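Local coordinates for protein dihydropteridine reductase (Dictyostelium discoideum, PDB 3ORF) that uses NADH or NADPH to reduce quinonoid dihydropteridines to their tetrahydro forms, as a homodimeric short-chain dehydrogenase/reductase built on a Rossmann fold, at residues K43-N48 against K219-S224; W47-I52 against P58-S63. All coordinates share one frame; numbering follows the deposited sequence.

Contact 1: residues K43-N48 against K219-S224; sequences KSKSWN and KLFEWS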
loop_
_atom_site.group_PDB
_atom_site.type_symbol
_atom_site.label_atom_id
_atom_site.label_comp_id
_atom_site.label_asym_id
_atom_site.label_seq_id
_atom_site.Cartn_x
_atom_site.Cartn_y
_atom_site.Cartn_z
ATOM N N LYS A 43 -24.299 -8.714 18.575
ATOM C CA LYS A 43 -24.957 -9.851 19.222
ATOM C C LYS A 43 -26.027 -9.339 20.213
ATOM O O LYS A 43 -27.152 -9.810 20.173
ATOM C CB LYS A 43 -23.921 -10.783 19.845
ATOM C CG LYS A 43 -24.479 -12.116 20.368
ATOM C CD LYS A 43 -23.363 -12.952 20.952
ATOM C CE LYS A 43 -23.887 -14.143 21.780
ATOM N NZ LYS A 43 -22.836 -15.173 22.093
ATOM N N SER A 44 -25.729 -8.284 20.981
ATOM C CA SER A 44 -26.748 -7.675 21.862
ATOM C C SER A 44 -27.976 -7.068 21.165
ATOM O O SER A 44 -29.021 -6.913 21.763
ATOM C CB SER A 44 -26.104 -6.668 22.824
ATOM O OG SER A 44 -26.072 -5.369 22.286
ATOM N N LYS A 45 -27.862 -6.718 19.896
ATOM C CA LYS A 45 -28.987 -6.156 19.136
ATOM C C LYS A 45 -29.629 -7.265 18.294
ATOM O O LYS A 45 -30.381 -7.019 17.356
ATOM C CB LYS A 45 -28.477 -4.976 18.276
ATOM C CG LYS A 45 -27.986 -3.780 19.130
ATOM C CD LYS A 45 -29.179 -2.955 19.662
ATOM C CE LYS A 45 -28.698 -1.717 20.401
ATOM N NZ LYS A 45 -28.163 -2.076 21.723
ATOM N N SER A 46 -29.293 -8.506 18.641
ATOM C CA SER A 46 -29.854 -9.695 18.011
ATOM C C SER A 46 -29.464 -9.923 16.542
ATOM O O SER A 46 -30.223 -10.537 15.823
ATOM C CB SER A 46 -31.394 -9.761 18.216
ATOM O OG SER A 46 -31.725 -9.634 19.608
ATOM N N TRP A 47 -28.292 -9.439 16.094
ATOM C CA TRP A 47 -27.777 -9.845 14.805
ATOM C C TRP A 47 -27.052 -11.170 14.992
ATOM O O TRP A 47 -26.533 -11.492 16.056
ATOM C CB TRP A 47 -26.807 -8.787 14.223
ATOM C CG TRP A 47 -27.481 -7.597 13.564
ATOM C CD1 TRP A 47 -28.505 -6.880 14.035
ATOM C CD2 TRP A 47 -27.114 -7.008 12.311
ATOM N NE1 TRP A 47 -28.862 -5.886 13.156
ATOM C CE2 TRP A 47 -28.014 -5.940 12.077
ATOM C CE3 TRP A 47 -26.150 -7.315 11.352
ATOM C CZ2 TRP A 47 -27.965 -5.139 10.922
ATOM C CZ3 TRP A 47 -26.092 -6.543 10.187
ATOM C CH2 TRP A 47 -27.009 -5.457 9.986
ATOM N N ASN A 48 -26.988 -11.927 13.922
ATOM C CA ASN A 48 -26.173 -13.088 13.873
ATOM C C ASN A 48 -24.734 -12.580 13.535
ATOM O O ASN A 48 -24.531 -11.739 12.622
ATOM C CB ASN A 48 -26.773 -13.945 12.784
ATOM C CG ASN A 48 -26.379 -15.371 12.878
ATOM O OD1 ASN A 48 -25.486 -15.809 12.159
ATOM N ND2 ASN A 48 -27.045 -16.129 13.759
ATOM N N LYS A 219 -21.692 3.365 16.231
ATOM C CA LYS A 219 -21.713 4.041 14.915
ATOM C C LYS A 219 -21.908 3.027 13.779
ATOM O O LYS A 219 -22.763 3.211 12.881
ATOM C CB LYS A 219 -20.443 4.849 14.705
ATOM C CG LYS A 219 -20.368 5.646 13.382
ATOM C CD LYS A 219 -21.605 6.564 13.151
ATOM C CE LYS A 219 -21.583 7.767 14.070
ATOM N NZ LYS A 219 -22.328 8.946 13.427
ATOM N N LEU A 220 -21.196 1.911 13.842
ATOM C CA LEU A 220 -21.368 0.849 12.808
ATOM C C LEU A 220 -22.785 0.313 12.725
ATOM O O LEU A 220 -23.314 -0.015 11.615
ATOM C CB LEU A 220 -20.380 -0.327 13.021
ATOM C CG LEU A 220 -18.861 0.044 12.811
ATOM C CD1 LEU A 220 -17.942 -1.067 13.244
ATOM C CD2 LEU A 220 -18.533 0.413 11.389
ATOM N N PHE A 221 -23.363 0.122 13.914
ATOM C CA PHE A 221 -24.733 -0.313 14.035
ATOM C C PHE A 221 -25.722 0.688 13.463
ATOM O O PHE A 221 -26.610 0.288 12.737
ATOM C CB PHE A 221 -25.115 -0.646 15.474
ATOM C CG PHE A 221 -26.484 -1.321 15.565
ATOM C CD1 PHE A 221 -26.646 -2.619 15.133
ATOM C CD2 PHE A 221 -27.570 -0.647 16.123
ATOM C CE1 PHE A 221 -27.937 -3.254 15.245
ATOM C CE2 PHE A 221 -28.840 -1.245 16.257
ATOM C CZ PHE A 221 -29.038 -2.538 15.807
ATOM N N GLU A 222 -25.573 1.974 13.784
ATOM C CA GLU A 222 -26.387 3.039 13.160
ATOM C C GLU A 222 -26.295 3.010 11.621
ATOM O O GLU A 222 -27.320 3.096 10.947
ATOM C CB GLU A 222 -26.056 4.428 13.768
ATOM C CG GLU A 222 -26.662 5.680 13.067
ATOM C CD GLU A 222 -26.042 7.061 13.537
ATOM O OE1 GLU A 222 -24.902 7.125 14.089
ATOM O OE2 GLU A 222 -26.707 8.108 13.309
ATOM N N TRP A 223 -25.102 2.852 11.054
ATOM C CA TRP A 223 -25.001 2.788 9.609
ATOM C C TRP A 223 -25.609 1.499 9.052
ATOM O O TRP A 223 -26.097 1.500 7.965
ATOM C CB TRP A 223 -23.551 2.882 9.118
ATOM C CG TRP A 223 -22.810 4.220 9.330
ATOM C CD1 TRP A 223 -23.328 5.477 9.448
ATOM C CD2 TRP A 223 -21.378 4.368 9.436
ATOM N NE1 TRP A 223 -22.300 6.404 9.625
ATOM C CE2 TRP A 223 -21.103 5.746 9.600
ATOM C CE3 TRP A 223 -20.300 3.459 9.364
ATOM C CZ2 TRP A 223 -19.811 6.229 9.753
ATOM C CZ3 TRP A 223 -18.986 3.959 9.502
ATOM C CH2 TRP A 223 -18.766 5.316 9.704
ATOM N N SER A 224 -25.515 0.401 9.798
ATOM C CA SER A 224 -26.080 -0.909 9.387
ATOM C C SER A 224 -27.622 -0.980 9.296
ATOM O O SER A 224 -28.133 -1.753 8.501
ATOM C CB SER A 224 -25.624 -1.976 10.352
ATOM O OG SER A 224 -24.231 -2.045 10.215
#
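Lys45 and Phe221 bring the two backbones closest, their CA atoms 8.8 Å apart, where the turn that ends helix 33-44 faces one side of helix 213-225. That turn is a Schellman motif with Ser46, of positive phi, as its C-prime residue: Trp47 N bonds to Phe42 O and Ser46 N to Lys43 O (2.9 Å). It leads the chain toward strand 48-53, with Lys45 and Trp47 both against Phe221. The phenyl ring is the centre of the contact and is used in two ways. Lys45 lays its methylenes over one face, Lys45 CG standing 3.9 Å from the Phe221 ring centroid and only 19° off the normal, a CH-pi contact. Bends at chi2 and chi4 then carry its ammonium end away from the helix, which lets a lysine serve as an apolar cover at an exposed position. Phe221 turns its edge toward the face of the Trp47 indole in an offset edge-to-face pair, planes at 69°, with Trp47 NE1 3.5 Å from Phe221 CE1. Phe221 extends to both partners because its CG lies anti to the backbone N (chi1 -171°). The far end of the indole rests on Ser224, Trp47 CH2 lying 3.8 Å from Ser224 CB. A small serine leaves room for the broad ring, and Ser224 OG donates to Leu220 O at 2.6 Å and is also hydrogen-bonded to Thr90 OG1 of strand 88-93. Phe42 of helix 33-44 meets both Trp47 and Phe221 edge-to-face, while Leu220 and Ser224 reach strand 138-143, so the two helices lie together against the Rossmann sheet.

Contact 2: residues W47-I52 against P58-S63; sequences WNTISI and PNADHS
The imidazole of His62 takes Asn48 at its edge, Asn48 OD1 lying in the ring plane 3.7 Å from His62 CD2, while Ile50 CG1 approaches the ring obliquely; the Asn48 amide is turned 56° from the imidazole. These side chains flank the parallel pairing of strands 48-53 and 62-65, at one margin of the Rossmann sheet. Ile50 pairs with His62 and Ser51 with Ser63. The strands are joined by two backbone bonds, His62 N to Thr49 O at 3.0 Å and Ser51 N to His62 O at 2.9 Å. Ile50 and His62 share one face of the sheet, where the branched isoleucine packs Ile50 CG1 3.9 Å from His62 CB. On the other face the small side chains of Ser51 and Ala60 meet through their CB atoms, and Ala60 also touches Val39, so the loop can lie close to helix 33-44. Just before the second strand begins, Asp61 extends the pairing with its side chain. Asp61 OD2 accepts two weak bonds, from Thr49 N and from Thr49 OG1, each 3.3 Å long. Threonine suits this strand position because its hydroxyl can work both ways. With its chi1 at 59°, Thr49 OG1 sits between the backbone N and the carbonyl carbon, and there it accepts from Asp61 N at 3.1 Å along a nearly straight N-H...O line of 165°.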
loop_
_atom_site.group_PDB
_atom_site.type_symbol
_atom_site.label_atom_id
_atom_site.label_comp_id
_atom_site.label_asym_id
_atom_site.label_seq_id
_atom_site.Cartn_x
_atom_site.Cartn_y
_atom_site.Cartn_z
ATOM N N TRP A 47 -28.292 -9.439 16.094
ATOM C CA TRP A 47 -27.777 -9.845 14.805
ATOM C C TRP A 47 -27.052 -11.170 14.992
ATOM O O TRP A 47 -26.533 -11.492 16.056
ATOM C CB TRP A 47 -26.807 -8.787 14.223
ATOM C CG TRP A 47 -27.481 -7.597 13.564
ATOM C CD1 TRP A 47 -28.505 -6.880 14.035
ATOM C CD2 TRP A 47 -27.114 -7.008 12.311
ATOM N NE1 TRP A 47 -28.862 -5.886 13.156
ATOM C CE2 TRP A 47 -28.014 -5.940 12.077
ATOM C CE3 TRP A 47 -26.150 -7.315 11.352
ATOM C CZ2 TRP A 47 -27.965 -5.139 10.922
ATOM C CZ3 TRP A 47 -26.092 -6.543 10.187
ATOM C CH2 TRP A 47 -27.009 -5.457 9.986
ATOM N N ASN A 48 -26.988 -11.927 13.922
ATOM C CA ASN A 48 -26.173 -13.088 13.873
ATOM C C ASN A 48 -24.734 -12.580 13.535
ATOM O O ASN A 48 -24.531 -11.739 12.622
ATOM C CB ASN A 48 -26.773 -13.945 12.784
ATOM C CG ASN A 48 -26.379 -15.371 12.878
ATOM O OD1 ASN A 48 -25.486 -15.809 12.159
ATOM N ND2 ASN A 48 -27.045 -16.129 13.759
ATOM N N THR A 49 -23.749 -13.060 14.301
ATOM C CA THR A 49 -22.359 -12.623 14.165
ATOM C C THR A 49 -21.415 -13.716 13.666
ATOM O O THR A 49 -21.538 -14.867 14.084
ATOM C CB THR A 49 -21.825 -12.159 15.510
ATOM O OG1 THR A 49 -21.906 -13.247 16.451
ATOM C CG2 THR A 49 -22.614 -10.972 16.000
ATOM N N ILE A 50 -20.464 -13.355 12.801
ATOM C CA ILE A 50 -19.473 -14.304 12.282
ATOM C C ILE A 50 -18.078 -13.675 12.383
ATOM O O ILE A 50 -17.916 -12.467 12.067
ATOM C CB ILE A 50 -19.719 -14.634 10.838
ATOM C CG1 ILE A 50 -21.081 -15.289 10.658
ATOM C CG2 ILE A 50 -18.657 -15.560 10.337
ATOM C CD1 ILE A 50 -21.724 -14.836 9.456
ATOM N N SER A 51 -17.078 -14.455 12.798
ATOM C CA SER A 51 -15.729 -13.923 13.031
ATOM C C SER A 51 -14.707 -14.757 12.274
ATOM O O SER A 51 -14.751 -15.979 12.337
ATOM C CB SER A 51 -15.424 -13.869 14.556
ATOM O OG SER A 51 -14.054 -13.641 14.876
ATOM N N ILE A 52 -13.842 -14.095 11.492
ATOM C CA ILE A 52 -12.644 -14.729 10.937
ATOM C C ILE A 52 -11.434 -14.043 11.593
ATOM O O ILE A 52 -11.363 -12.811 11.659
ATOM C CB ILE A 52 -12.555 -14.559 9.373
ATOM C CG1 ILE A 52 -13.802 -15.112 8.644
ATOM C CG2 ILE A 52 -11.247 -15.153 8.808
ATOM C CD1 ILE A 52 -13.999 -14.487 7.195
ATOM N N PRO A 58 -15.165 -17.381 20.566
ATOM C CA PRO A 58 -16.232 -18.338 20.924
ATOM C C PRO A 58 -17.491 -17.566 21.224
ATOM O O PRO A 58 -18.536 -18.104 21.135
ATOM C CB PRO A 58 -15.681 -19.052 22.180
ATOM C CG PRO A 58 -14.667 -18.077 22.784
ATOM C CD PRO A 58 -14.154 -17.216 21.638
ATOM N N ASN A 59 -17.387 -16.284 21.534
ATOM C CA ASN A 59 -18.572 -15.456 21.750
ATOM C C ASN A 59 -19.392 -15.231 20.470
ATOM O O ASN A 59 -20.578 -14.968 20.516
ATOM C CB ASN A 59 -18.149 -14.143 22.413
ATOM C CG ASN A 59 -19.337 -13.243 22.771
ATOM O OD1 ASN A 59 -19.414 -12.089 22.322
ATOM N ND2 ASN A 59 -20.263 -13.765 23.592
ATOM N N ALA A 60 -18.772 -15.367 19.314
ATOM C CA ALA A 60 -19.503 -15.212 18.078
ATOM C C ALA A 60 -20.304 -16.470 17.752
ATOM O O ALA A 60 -19.944 -17.599 18.167
ATOM C CB ALA A 60 -18.558 -14.897 16.948
ATOM N N ASP A 61 -21.366 -16.254 16.963
ATOM C CA ASP A 61 -22.297 -17.304 16.579
ATOM C C ASP A 61 -21.621 -18.254 15.611
ATOM O O ASP A 61 -21.853 -19.462 15.654
ATOM C CB ASP A 61 -23.659 -16.718 16.081
ATOM C CG ASP A 61 -24.368 -15.903 17.193
ATOM O OD1 ASP A 61 -24.435 -16.390 18.365
ATOM O OD2 ASP A 61 -24.793 -14.750 16.941
ATOM N N HIS A 62 -20.765 -17.711 14.756
ATOM C CA HIS A 62 -19.928 -18.570 13.953
ATOM C C HIS A 62 -18.519 -18.031 13.974
ATOM O O HIS A 62 -18.312 -16.831 13.786
ATOM C CB HIS A 62 -20.399 -18.593 12.515
ATOM C CG HIS A 62 -21.787 -19.114 12.315
ATOM N ND1 HIS A 62 -22.050 -20.439 12.031
ATOM C CD2 HIS A 62 -22.981 -18.475 12.281
ATOM C CE1 HIS A 62 -23.351 -20.597 11.855
ATOM N NE2 HIS A 62 -23.939 -19.418 11.995
ATOM N N SER A 63 -17.540 -18.901 14.169
ATOM C CA SER A 63 -16.156 -18.425 14.245
ATOM C C SER A 63 -15.255 -19.284 13.363
ATOM O O SER A 63 -15.307 -20.518 13.441
ATOM C CB SER A 63 -15.664 -18.383 15.712
ATOM O OG SER A 63 -14.258 -18.235 15.793
#

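Trp47 and Asn48 belong to both contacts, which follow one continuous path out of helix 33-44 and into strand 48-53. Contact 1 ties the helix end to helix 213-225, its two segments 171 residues apart at their closest ends, mostly through aromatic and aliphatic surfaces; contact 2 is local and joins adjacent strands by backbone hydrogen bonds, helped by the Thr49 hydroxyl and the Asp61 carboxylate. Both are partly buried and similarly far from the chain's centre, with Trp47 buried in the first and Thr49, Ile50 and Ser51 in the second, while Lys45 and Asp61 lie exposed. Lys43 bridges them, its NZ probably hydrogen-bonded to Asn59 O. In contact 2 the side chain of Ser51 lies about 8 Å from the bound NAD.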